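Local atomic coordinates of activated BY transcription factor SSRB (Salmonella enterica, PDB entry 2WNW), a protein that belongs to glycosyl hydrolase family 30 and joins a parallel eight-stranded TIM barrel to a beta-sandwich domain. Residues H268-D273 with E294-M299; D273-I278 with L314-G319; Q194-A199 with W238-D243. All coordinates share one frame; numbering follows the deposited sequence.

All three contacts lie in the TIM barrel, within the chain range 194-319. Contact 3 comes first in sequence and closes before contact 1 opens, whereas contacts 1 and 2 alternate along the chain and share D273. Contacts 3 and 1 sit where chain leaves the C-terminal ends of barrel strands, 190-192 with 234-239 and 264-268 with 289-294, the end where TIM barrels usually carry their sites; contact 2 lies in the helical layer, between helices 275-284 and 305-322. The centre of contact 1 is about 12 Å from that of contact 3 and about 11 Å from that of contact 2. Hydrogen bonds H268-D239 and T271-D243 link contacts 1 and 3, and the K242-D316 salt bridge ties contact 3 to contact 2.

Contact 1 of 3, residues H268-D273 with E294-M299; sequences HWYTGD and EGCVPM
Y270 and E294 meet where two loops leave the C-terminal ends of neighbouring TIM-barrel strands, 264-268 and 289-294. The phenol OH of Y270 donates to E294 OE2 at 2.6 Å, using the anti lone pair of that oxygen, and the ring stands at 67° to the carboxylate. E294 CG lies anti to the backbone N (chi1 -171°), and the extended chain beyond it takes the carboxylate to this hydroxyl. E294 CB lies over one face of the H268 ring, 3.8 Å from the centroid. W269 reaches across to the other loop. Its NE1 donates to C296 O at 3.2 Å, with the carbonyl oxygen in the indole plane, while G295 CA rests over the five-membered ring, 3.7 Å from its centroid. C296 SG approaches the edge of the Y270 ring, 4.0 Å from CE2. Behind this first shell, R87 makes a salt bridge with E294 OE1, a bound glycerol is hydrogen-bonded to OE2, and D239 takes the NE2 of H268. A type I turn, closed by G272 N to W269 O, shapes the loop after W269. E294 O is buried with no hydrogen-bond partner and makes a CA-H...O contact, 3.2 Å from H268 CA.

Contact 2 of 3, residues D273-I278 with L314-G319; sequences DHFSQI and LHDMIG
In the helical shell of the TIM barrel, the loop and first turn of helix 275-284 meet helix 305-322 through D273 and F275 on one side and H315, D316 and G319 on the other. The phenyl ring of F275 is the filling. G319 CA sits over one face, 3.7 Å from the ring centroid, and D273 CB lies over the opposite face, so the ring is held between its own chain and the neighbouring helix. The bare CA of the glycine lets the aromatic ring lie directly on the helix backbone, with F275 CZ 3.6 Å from H315 O. The edge of F275 is also turned toward the face of the H315 imidazole in an offset edge-to-face pair, centroids 5.5 Å apart and planes at 61°.

Beside the rings runs a polar line. H315 has CG anti to its backbone N (chi1 179°), which swings the imidazole out to D273; NE2 donates to D273 OD2 at 2.8 Å in an almost straight bond of 172°. D273 OD2 lies in the plane of the imidazole, whereas NE2 comes to the carboxylate from above its plane. The other imidazole nitrogen, ND1, bonds E394, on a strand of the beta-sandwich sheet, which probably fixes the rotation of the ring. A water donates to D273 OD1 and to D316 OD2, each at 2.7 Å, bridging two carboxylates that would otherwise probably repel; K242 forms a salt bridge with D316 OD2. N391 of the second subunit also donates to D273 OD2. A His-carboxylate hydrogen bond beside a glycine-aromatic contact thus joins successive helices on the outside of a TIM barrel.

Contact 3 of 3, residues Q194-A199 with W238-D243; sequences QNEPVA and WDHDKD
Q194 begins the contact by laying its carbonyl O 3.5 Å from D239 CB, while its side chain curls back so that NE2 bonds N195 O and also W144 O. The side chain of N195 starts away from the facing segment; its OD1 accepts from R87 NH2, the same nitrogen that forms a salt bridge with D239 OD2, while D239 OD1 accepts from H268 NE2. E196 supplies the hydrogen bond between the segments, its backbone N donating to D239 O at 2.9 Å and 150°, from above the carbonyl plane. H240 CG lies anti to the backbone N (chi1 -165°), which brings the imidazole beside E196. The two side chains cross at about a right angle, E196 CG 3.2 Å from H240 ND1; the OE2 end of E196 bonds a glycerol. E196 to A199 form a type I turn, P197 second, closed by A199 N to E196 O. This brings V198 back against the other segment: CG2 packs 3.4 Å from H240 CD2, and CG1 lies 4.2 Å from W238 CZ3. A199 finishes the wrap with CB 3.9 Å from H240 CE1, so E196, V198 and A199 all touch one imidazole. H240 CB sits over the centre of the W238 indole, whose NE1 donates to D241 O. Such loops at the C-terminal ends of adjacent parallel strands, here 190-192 and 234-239, form the part of a TIM barrel where its enzymes carry their active sites.

Contact 1 of 3, residues H268-D273 with E294-M299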
loop_
_atom_site.group_PDB
_atom_site.type_symbol
_atom_site.label_atom_id
_atom_site.label_comp_id
_atom_site.label_asym_id
_atom_site.label_seq_id
_atom_site.Cartn_x
_atom_site.Cartn_y
_atom_site.Cartn_z
ATOM N N HIS A 268 -5.306 -9.746 14.283
ATOM C CA HIS A 268 -3.998 -9.853 14.920
ATOM C C HIS A 268 -2.923 -9.828 13.833
ATOM O O HIS A 268 -3.242 -9.779 12.642
ATOM C CB HIS A 268 -3.916 -11.162 15.715
ATOM C CG HIS A 268 -5.033 -11.346 16.701
ATOM N ND1 HIS A 268 -5.240 -12.531 17.375
ATOM C CD2 HIS A 268 -6.002 -10.499 17.122
ATOM C CE1 HIS A 268 -6.292 -12.407 18.167
ATOM N NE2 HIS A 268 -6.773 -11.183 18.032
ATOM N N TRP A 269 -1.653 -9.888 14.232
ATOM C CA TRP A 269 -0.565 -9.823 13.257
ATOM C C TRP A 269 0.329 -11.052 13.163
ATOM O O TRP A 269 1.366 -11.009 12.510
ATOM C CB TRP A 269 0.329 -8.608 13.558
ATOM C CG TRP A 269 1.213 -8.729 14.797
ATOM C CD1 TRP A 269 1.659 -9.883 15.392
ATOM C CD2 TRP A 269 1.831 -7.651 15.516
ATOM N NE1 TRP A 269 2.518 -9.587 16.428
ATOM C CE2 TRP A 269 2.641 -8.226 16.526
ATOM C CE3 TRP A 269 1.783 -6.253 15.403
ATOM C CZ2 TRP A 269 3.398 -7.451 17.417
ATOM C CZ3 TRP A 269 2.540 -5.480 16.293
ATOM C CH2 TRP A 269 3.333 -6.084 17.282
ATOM N N TYR A 270 -0.074 -12.150 13.786
ATOM C CA TYR A 270 0.777 -13.332 13.823
ATOM C C TYR A 270 1.161 -14.042 12.524
ATOM O O TYR A 270 2.042 -14.901 12.548
ATOM C CB TYR A 270 0.211 -14.325 14.843
ATOM C CG TYR A 270 0.076 -13.706 16.226
ATOM C CD1 TYR A 270 -1.177 -13.495 16.800
ATOM C CD2 TYR A 270 1.201 -13.298 16.942
ATOM C CE1 TYR A 270 -1.306 -12.891 18.056
ATOM C CE2 TYR A 270 1.085 -12.693 18.196
ATOM C CZ TYR A 270 -0.174 -12.493 18.745
ATOM O OH TYR A 270 -0.295 -11.895 19.978
ATOM N N THR A 271 0.533 -13.697 11.402
ATOM C CA THR A 271 0.905 -14.324 10.131
ATOM C C THR A 271 1.515 -13.318 9.146
ATOM O O THR A 271 1.666 -13.604 7.959
ATOM C CB THR A 271 -0.288 -15.032 9.448
ATOM O OG1 THR A 271 -1.341 -14.094 9.201
ATOM C CG2 THR A 271 -0.801 -16.174 10.327
ATOM N N GLY A 272 1.870 -12.138 9.643
ATOM C CA GLY A 272 2.483 -11.154 8.769
ATOM C C GLY A 272 1.650 -9.933 8.432
ATOM O O GLY A 272 0.582 -9.707 9.004
ATOM N N ASP A 273 2.151 -9.161 7.470
ATOM C CA ASP A 273 1.532 -7.913 7.027
ATOM C C ASP A 273 0.111 -8.011 6.471
ATOM O O ASP A 273 -0.841 -7.564 7.111
ATOM C CB ASP A 273 2.427 -7.236 5.976
ATOM C CG ASP A 273 3.834 -6.941 6.489
ATOM O OD1 ASP A 273 4.093 -7.131 7.698
ATOM O OD2 ASP A 273 4.685 -6.508 5.673
ATOM N N GLU A 294 -4.765 -7.405 18.796
ATOM C CA GLU A 294 -3.732 -8.096 19.553
ATOM C C GLU A 294 -2.478 -8.434 18.763
ATOM O O GLU A 294 -2.540 -8.836 17.605
ATOM C CB GLU A 294 -4.288 -9.391 20.151
ATOM C CG GLU A 294 -3.336 -10.055 21.134
ATOM C CD GLU A 294 -3.578 -11.544 21.267
ATOM O OE1 GLU A 294 -4.713 -11.940 21.609
ATOM O OE2 GLU A 294 -2.625 -12.317 21.030
ATOM N N GLY A 295 -1.339 -8.278 19.424
ATOM C CA GLY A 295 -0.064 -8.591 18.819
ATOM C C GLY A 295 1.001 -8.527 19.896
ATOM O O GLY A 295 0.844 -7.813 20.890
ATOM N N CYS A 296 2.068 -9.298 19.718
ATOM C CA CYS A 296 3.182 -9.305 20.660
ATOM C C CYS A 296 4.366 -9.983 19.987
ATOM O O CYS A 296 4.237 -10.540 18.891
ATOM C CB CYS A 296 2.817 -10.056 21.951
ATOM S SG CYS A 296 2.666 -11.865 21.794
ATOM N N VAL A 297 5.521 -9.921 20.640
ATOM C CA VAL A 297 6.730 -10.544 20.126
ATOM C C VAL A 297 7.255 -11.471 21.216
ATOM O O VAL A 297 6.980 -11.269 22.398
ATOM C CB VAL A 297 7.817 -9.489 19.780
ATOM C CG1 VAL A 297 7.335 -8.600 18.634
ATOM C CG2 VAL A 297 8.139 -8.642 21.004
ATOM N N PRO A 298 8.010 -12.507 20.834
ATOM C CA PRO A 298 8.548 -13.440 21.828
ATOM C C PRO A 298 9.745 -12.877 22.584
ATOM O O PRO A 298 10.297 -11.836 22.213
ATOM C CB PRO A 298 8.927 -14.650 20.981
ATOM C CG PRO A 298 9.392 -14.009 19.704
ATOM C CD PRO A 298 8.328 -12.951 19.463
ATOM N N MET A 299 10.133 -13.562 23.658
ATOM C CA MET A 299 11.292 -13.152 24.436
ATOM C C MET A 299 12.497 -13.659 23.651
ATOM O O MET A 299 12.557 -14.833 23.292
ATOM C CB MET A 299 11.276 -13.795 25.827
ATOM C CG MET A 299 10.271 -13.195 26.794
ATOM S SD MET A 299 10.668 -11.497 27.225
ATOM C CE MET A 299 12.115 -11.736 28.295
#

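Contact 2 of 3, residues D273-I278 with L314-G319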
loop_
_atom_site.group_PDB
_atom_site.type_symbol
_atom_site.label_atom_id
_atom_site.label_comp_id
_atom_site.label_asym_id
_atom_site.label_seq_id
_atom_site.Cartn_x
_atom_site.Cartn_y
_atom_site.Cartn_z
ATOM N N ASP A 273 2.151 -9.161 7.470
ATOM C CA ASP A 273 1.532 -7.913 7.027
ATOM C C ASP A 273 0.111 -8.011 6.471
ATOM O O ASP A 273 -0.841 -7.564 7.111
ATOM C CB ASP A 273 2.427 -7.236 5.976
ATOM C CG ASP A 273 3.834 -6.941 6.489
ATOM O OD1 ASP A 273 4.093 -7.131 7.698
ATOM O OD2 ASP A 273 4.685 -6.508 5.673
ATOM N N HIS A 274 -0.018 -8.566 5.269
ATOM C CA HIS A 274 -1.315 -8.705 4.607
ATOM C C HIS A 274 -2.129 -7.414 4.659
ATOM O O HIS A 274 -3.350 -7.444 4.803
ATOM C CB HIS A 274 -2.104 -9.852 5.246
ATOM C CG HIS A 274 -1.500 -11.200 4.999
ATOM N ND1 HIS A 274 -1.414 -11.755 3.740
ATOM C CD2 HIS A 274 -0.917 -12.087 5.841
ATOM C CE1 HIS A 274 -0.803 -12.923 3.816
ATOM N NE2 HIS A 274 -0.489 -13.148 5.080
ATOM N N PHE A 275 -1.452 -6.279 4.516
ATOM C CA PHE A 275 -2.123 -4.983 4.580
ATOM C C PHE A 275 -3.224 -4.810 3.533
ATOM O O PHE A 275 -4.228 -4.145 3.787
ATOM C CB PHE A 275 -1.100 -3.843 4.439
ATOM C CG PHE A 275 0.002 -3.872 5.476
ATOM C CD1 PHE A 275 -0.299 -3.953 6.836
ATOM C CD2 PHE A 275 1.338 -3.808 5.090
ATOM C CE1 PHE A 275 0.721 -3.971 7.798
ATOM C CE2 PHE A 275 2.368 -3.825 6.039
ATOM C CZ PHE A 275 2.058 -3.907 7.398
ATOM N N SER A 276 -3.037 -5.404 2.359
ATOM C CA SER A 276 -4.020 -5.289 1.285
ATOM C C SER A 276 -5.419 -5.767 1.665
ATOM O O SER A 276 -6.412 -5.254 1.142
ATOM C CB SER A 276 -3.543 -6.048 0.042
ATOM O OG SER A 276 -2.462 -5.379 -0.580
ATOM N N GLN A 277 -5.510 -6.741 2.569
ATOM C CA GLN A 277 -6.821 -7.241 2.970
ATOM C C GLN A 277 -7.554 -6.233 3.846
ATOM O O GLN A 277 -8.783 -6.155 3.816
ATOM C CB GLN A 277 -6.693 -8.598 3.671
ATOM C CG GLN A 277 -6.289 -9.702 2.694
ATOM C CD GLN A 277 -6.532 -11.094 3.227
ATOM O OE1 GLN A 277 -7.579 -11.373 3.814
ATOM N NE2 GLN A 277 -5.570 -11.988 3.009
ATOM N N ILE A 278 -6.804 -5.453 4.616
ATOM C CA ILE A 278 -7.419 -4.424 5.448
ATOM C C ILE A 278 -7.968 -3.357 4.504
ATOM O O ILE A 278 -9.118 -2.935 4.623
ATOM C CB ILE A 278 -6.397 -3.741 6.375
ATOM C CG1 ILE A 278 -5.743 -4.767 7.300
ATOM C CG2 ILE A 278 -7.099 -2.671 7.214
ATOM C CD1 ILE A 278 -4.651 -4.170 8.157
ATOM N N LEU A 314 6.385 -0.979 14.878
ATOM C CA LEU A 314 6.238 0.176 13.995
ATOM C C LEU A 314 5.771 -0.192 12.592
ATOM O O LEU A 314 4.885 0.456 12.039
ATOM C CB LEU A 314 7.553 0.957 13.915
ATOM C CG LEU A 314 7.933 1.739 15.175
ATOM C CD1 LEU A 314 9.347 2.287 15.027
ATOM C CD2 LEU A 314 6.934 2.874 15.403
ATOM N N HIS A 315 6.365 -1.235 12.021
ATOM C CA HIS A 315 6.010 -1.670 10.675
ATOM C C HIS A 315 4.545 -2.080 10.570
ATOM O O HIS A 315 3.853 -1.688 9.630
ATOM C CB HIS A 315 6.904 -2.839 10.245
ATOM C CG HIS A 315 6.593 -3.370 8.879
ATOM N ND1 HIS A 315 6.894 -2.680 7.724
ATOM C CD2 HIS A 315 5.994 -4.520 8.485
ATOM C CE1 HIS A 315 6.493 -3.380 6.678
ATOM N NE2 HIS A 315 5.944 -4.501 7.111
ATOM N N ASP A 316 4.059 -2.863 11.529
ATOM C CA ASP A 316 2.670 -3.293 11.465
ATOM C C ASP A 316 1.700 -2.151 11.735
ATOM O O ASP A 316 0.677 -2.025 11.059
ATOM C CB ASP A 316 2.410 -4.445 12.441
ATOM C CG ASP A 316 1.145 -5.207 12.097
ATOM O OD1 ASP A 316 0.102 -4.989 12.751
ATOM O OD2 ASP A 316 1.196 -6.009 11.145
ATOM N N MET A 317 2.015 -1.309 12.715
ATOM C CA MET A 317 1.143 -0.183 13.035
ATOM C C MET A 317 0.993 0.783 11.864
ATOM O O MET A 317 -0.120 1.177 11.511
ATOM C CB MET A 317 1.679 0.566 14.257
ATOM C CG MET A 317 1.612 -0.251 15.538
ATOM S SD MET A 317 2.388 0.585 16.932
ATOM C CE MET A 317 1.072 1.697 17.448
ATOM N N ILE A 318 2.112 1.167 11.258
ATOM C CA ILE A 318 2.070 2.089 10.130
ATOM C C ILE A 318 1.267 1.493 8.978
ATOM O O ILE A 318 0.386 2.148 8.424
ATOM C CB ILE A 318 3.498 2.450 9.656
ATOM C CG1 ILE A 318 4.200 3.272 10.745
ATOM C CG2 ILE A 318 3.439 3.230 8.346
ATOM C CD1 ILE A 318 5.677 3.521 10.492
ATOM N N GLY A 319 1.562 0.245 8.629
ATOM C CA GLY A 319 0.840 -0.401 7.547
ATOM C C GLY A 319 -0.655 -0.521 7.805
ATOM O O GLY A 319 -1.470 -0.273 6.913
HETATM O O HOH W 1 3.493 -7.183 10.317
#

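Contact 3 of 3, residues Q194-A199 with W238-D243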
loop_
_atom_site.group_PDB
_atom_site.type_symbol
_atom_site.label_atom_id
_atom_site.label_comp_id
_atom_site.label_asym_id
_atom_site.label_seq_id
_atom_site.Cartn_x
_atom_site.Cartn_y
_atom_site.Cartn_z
ATOM N N GLN A 194 -15.241 -14.423 20.038
ATOM C CA GLN A 194 -14.257 -15.413 20.448
ATOM C C GLN A 194 -12.879 -15.076 19.898
ATOM O O GLN A 194 -12.741 -14.660 18.745
ATOM C CB GLN A 194 -14.689 -16.790 19.933
ATOM C CG GLN A 194 -13.626 -17.873 19.988
ATOM C CD GLN A 194 -13.305 -18.308 21.403
ATOM O OE1 GLN A 194 -14.197 -18.454 22.233
ATOM N NE2 GLN A 194 -12.027 -18.545 21.676
ATOM N N ASN A 195 -11.863 -15.257 20.732
ATOM C CA ASN A 195 -10.490 -15.011 20.324
ATOM C C ASN A 195 -10.088 -16.154 19.386
ATOM O O ASN A 195 -10.246 -17.329 19.734
ATOM C CB ASN A 195 -9.571 -15.013 21.553
ATOM C CG ASN A 195 -8.100 -14.884 21.189
ATOM O OD1 ASN A 195 -7.658 -13.847 20.692
ATOM N ND2 ASN A 195 -7.337 -15.943 21.428
ATOM N N GLU A 196 -9.609 -15.810 18.192
ATOM C CA GLU A 196 -9.151 -16.808 17.220
ATOM C C GLU A 196 -10.084 -18.018 17.102
ATOM O O GLU A 196 -9.683 -19.153 17.381
ATOM C CB GLU A 196 -7.748 -17.284 17.614
ATOM C CG GLU A 196 -6.722 -16.166 17.738
ATOM C CD GLU A 196 -5.321 -16.684 18.014
ATOM O OE1 GLU A 196 -4.886 -17.627 17.325
ATOM O OE2 GLU A 196 -4.647 -16.140 18.909
ATOM N N PRO A 197 -11.327 -17.794 16.646
ATOM C CA PRO A 197 -12.355 -18.828 16.479
ATOM C C PRO A 197 -12.049 -20.004 15.559
ATOM O O PRO A 197 -12.812 -20.967 15.522
ATOM C CB PRO A 197 -13.567 -18.032 16.006
ATOM C CG PRO A 197 -12.945 -16.895 15.236
ATOM C CD PRO A 197 -11.807 -16.495 16.138
ATOM N N VAL A 198 -10.954 -19.940 14.814
ATOM C CA VAL A 198 -10.614 -21.040 13.919
ATOM C C VAL A 198 -9.325 -21.731 14.342
ATOM O O VAL A 198 -8.824 -22.603 13.634
ATOM C CB VAL A 198 -10.448 -20.553 12.454
ATOM C CG1 VAL A 198 -11.736 -19.908 11.969
ATOM C CG2 VAL A 198 -9.285 -19.573 12.355
ATOM N N ALA A 199 -8.798 -21.360 15.505
ATOM C CA ALA A 199 -7.541 -21.944 15.953
ATOM C C ALA A 199 -7.564 -22.737 17.252
ATOM O O ALA A 199 -7.985 -22.246 18.301
ATOM C CB ALA A 199 -6.476 -20.855 16.048
ATOM N N TRP A 238 -14.149 -12.340 13.909
ATOM C CA TRP A 238 -12.851 -12.792 13.395
ATOM C C TRP A 238 -11.852 -12.832 14.548
ATOM O O TRP A 238 -11.588 -13.898 15.092
ATOM C CB TRP A 238 -12.318 -11.897 12.262
ATOM C CG TRP A 238 -11.021 -12.413 11.642
ATOM C CD1 TRP A 238 -9.873 -11.700 11.432
ATOM C CD2 TRP A 238 -10.756 -13.744 11.156
ATOM N NE1 TRP A 238 -8.915 -12.499 10.851
ATOM C CE2 TRP A 238 -9.429 -13.753 10.670
ATOM C CE3 TRP A 238 -11.510 -14.925 11.084
ATOM C CZ2 TRP A 238 -8.840 -14.899 10.119
ATOM C CZ3 TRP A 238 -10.926 -16.063 10.537
ATOM C CH2 TRP A 238 -9.599 -16.040 10.060
ATOM N N ASP A 239 -11.308 -11.676 14.922
ATOM C CA ASP A 239 -10.357 -11.593 16.034
ATOM C C ASP A 239 -9.238 -12.616 15.823
ATOM O O ASP A 239 -8.884 -13.373 16.732
ATOM C CB ASP A 239 -11.088 -11.870 17.358
ATOM C CG ASP A 239 -10.431 -11.198 18.558
ATOM O OD1 ASP A 239 -9.387 -10.538 18.393
ATOM O OD2 ASP A 239 -10.971 -11.330 19.677
ATOM N N HIS A 240 -8.690 -12.634 14.613
ATOM C CA HIS A 240 -7.629 -13.566 14.263
ATOM C C HIS A 240 -6.673 -12.875 13.287
ATOM O O HIS A 240 -6.791 -11.670 13.042
ATOM C CB HIS A 240 -8.251 -14.831 13.658
ATOM C CG HIS A 240 -7.317 -16.001 13.584
ATOM N ND1 HIS A 240 -6.443 -16.327 14.600
ATOM C CD2 HIS A 240 -7.154 -16.953 12.634
ATOM C CE1 HIS A 240 -5.785 -17.425 14.282
ATOM N NE2 HIS A 240 -6.198 -17.827 13.092
ATOM N N ASP A 241 -5.735 -13.623 12.719
ATOM C CA ASP A 241 -4.744 -13.032 11.820
ATOM C C ASP A 241 -5.268 -12.429 10.515
ATOM O O ASP A 241 -6.327 -12.796 10.024
ATOM C CB ASP A 241 -3.652 -14.063 11.548
ATOM C CG ASP A 241 -3.126 -14.674 12.830
ATOM O OD1 ASP A 241 -2.791 -13.902 13.754
ATOM O OD2 ASP A 241 -3.051 -15.917 12.922
ATOM N N LYS A 242 -4.495 -11.504 9.953
ATOM C CA LYS A 242 -4.897 -10.801 8.742
ATOM C C LYS A 242 -5.006 -11.594 7.438
ATOM O O LYS A 242 -5.657 -11.141 6.496
ATOM C CB LYS A 242 -3.983 -9.583 8.548
ATOM C CG LYS A 242 -4.202 -8.511 9.613
ATOM C CD LYS A 242 -3.303 -7.294 9.405
ATOM C CE LYS A 242 -1.920 -7.518 9.992
ATOM N NZ LYS A 242 -1.009 -6.378 9.674
ATOM N N ASP A 243 -4.398 -12.774 7.377
ATOM C CA ASP A 243 -4.453 -13.579 6.155
ATOM C C ASP A 243 -5.850 -14.108 5.795
ATOM O O ASP A 243 -6.125 -14.383 4.627
ATOM C CB ASP A 243 -3.467 -14.743 6.260
ATOM C CG ASP A 243 -3.832 -15.712 7.363
ATOM O OD1 ASP A 243 -4.524 -16.713 7.074
ATOM O OD2 ASP A 243 -3.437 -15.463 8.521
#